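Side-chain contact in probable glutamine synthetase (PDB 4HPP), which is probably a member of the glutamine synthetase family, with an N-terminal domain and a catalytic domain, and holds magnesium and glutamic acid: residues L395-L398 with Q399-E402. Residues are numbered along the deposited sequence; the frame is centred on the assembly and turned at random.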
# COMPACT_ATOMS: atom_id res chain seq x y z
N LEU A 395 20.25 8.69 -49.16
CA LEU A 395 20.86 7.49 -49.83
C LEU A 395 21.19 7.66 -51.34
O LEU A 395 22.21 7.15 -51.81
CB LEU A 395 20.01 6.24 -49.64
CG LEU A 395 19.65 5.97 -48.19
CD1 LEU A 395 18.62 4.88 -48.12
CD2 LEU A 395 20.89 5.58 -47.37
N ASP A 396 20.32 8.35 -52.08
CA ASP A 396 20.71 8.81 -53.41
C ASP A 396 22.09 9.43 -53.30
O ASP A 396 23.02 8.94 -53.93
CB ASP A 396 19.70 9.81 -54.03
CG ASP A 396 18.30 9.23 -54.14
OD1 ASP A 396 18.15 7.99 -54.13
OD2 ASP A 396 17.33 10.02 -54.21
N CYS A 397 22.25 10.45 -52.45
CA CYS A 397 23.52 11.20 -52.39
C CYS A 397 24.72 10.34 -52.13
O CYS A 397 25.78 10.60 -52.68
CB CYS A 397 23.51 12.27 -51.31
SG CYS A 397 22.27 13.56 -51.45
N LEU A 398 24.58 9.36 -51.25
CA LEU A 398 25.67 8.46 -50.87
C LEU A 398 26.09 7.59 -52.05
O LEU A 398 27.27 7.25 -52.23
CB LEU A 398 25.19 7.51 -49.79
CG LEU A 398 26.12 6.91 -48.72
CD1 LEU A 398 25.54 5.56 -48.35
CD2 LEU A 398 27.62 6.85 -49.00
N GLN A 399 25.09 7.17 -52.82
CA GLN A 399 25.35 6.31 -53.96
C GLN A 399 26.16 7.09 -55.04
O GLN A 399 27.06 6.51 -55.67
CB GLN A 399 24.02 5.69 -54.46
CG GLN A 399 23.43 4.58 -53.57
CD GLN A 399 21.93 4.31 -53.83
OE1 GLN A 399 21.25 3.62 -53.06
NE2 GLN A 399 21.42 4.85 -54.93
N ARG A 400 25.89 8.41 -55.16
CA ARG A 400 26.45 9.36 -56.17
C ARG A 400 27.88 9.87 -55.91
O ARG A 400 28.50 10.50 -56.78
CB ARG A 400 25.57 10.60 -56.26
CG ARG A 400 24.20 10.42 -56.89
CD ARG A 400 23.69 11.79 -57.25
NE ARG A 400 22.23 11.89 -57.20
CZ ARG A 400 21.53 12.44 -56.20
NH1 ARG A 400 22.14 12.95 -55.12
NH2 ARG A 400 20.21 12.49 -56.27
N ASP A 401 28.36 9.60 -54.70
CA ASP A 401 29.60 10.12 -54.16
C ASP A 401 30.55 8.94 -54.19
O ASP A 401 30.90 8.37 -53.14
CB ASP A 401 29.35 10.60 -52.71
CG ASP A 401 30.47 11.50 -52.15
OD1 ASP A 401 30.14 12.45 -51.39
OD2 ASP A 401 31.66 11.26 -52.43
N GLU A 402 30.98 8.55 -55.39
CA GLU A 402 31.89 7.42 -55.52
C GLU A 402 33.19 7.66 -54.79
O GLU A 402 33.84 6.71 -54.35
CB GLU A 402 32.18 7.08 -56.97
CG GLU A 402 30.98 6.58 -57.75
CD GLU A 402 30.93 7.26 -59.10
OE1 GLU A 402 31.06 6.54 -60.12
OE2 GLU A 402 30.81 8.52 -59.11
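R400 folds back over D396 and C397 in a local side-chain contact at the C-terminal end of helix 391-399. The last turn is held by backbone bonds. Q399 N donates to L395 O at 3.1 Å, with an N-H...O angle of 153°. R400 N donates to D396 O at 3.2 Å.

R400 starts back along the helix because its CG stands anti to the carbonyl carbon (chi1 -70°). The chain then runs extended from CG to NE. One face of the guanidinium lies over D396 CB, which sits 3.4 Å from the plane, offset toward the rim. R400 NH1 reaches C397 CA at 3.5 Å, obliquely. C397 SG lies 3.7 Å from R400 NH1. D396 OD2 is 4.3 Å from R400 NH2 and well out of the guanidinium plane. This is beyond a salt bridge, and any attraction is probably electrostatic only. D396 OD1 instead forms a salt bridge with R421 of helix 410-427, which also donates to Q399 OE1.

On the buried side, L395 and L398 pack on A279 of helix 261-281. D401 turns its CB to C397 O at 3.6 Å. D401 is the N-cap of helix 402-405. Its OD2 accepts from L404 N, and its OD1 bonds H273 ND1. This is a helix-to-helix junction: one helix ends at a short link, and an aspartate N-cap starts the next.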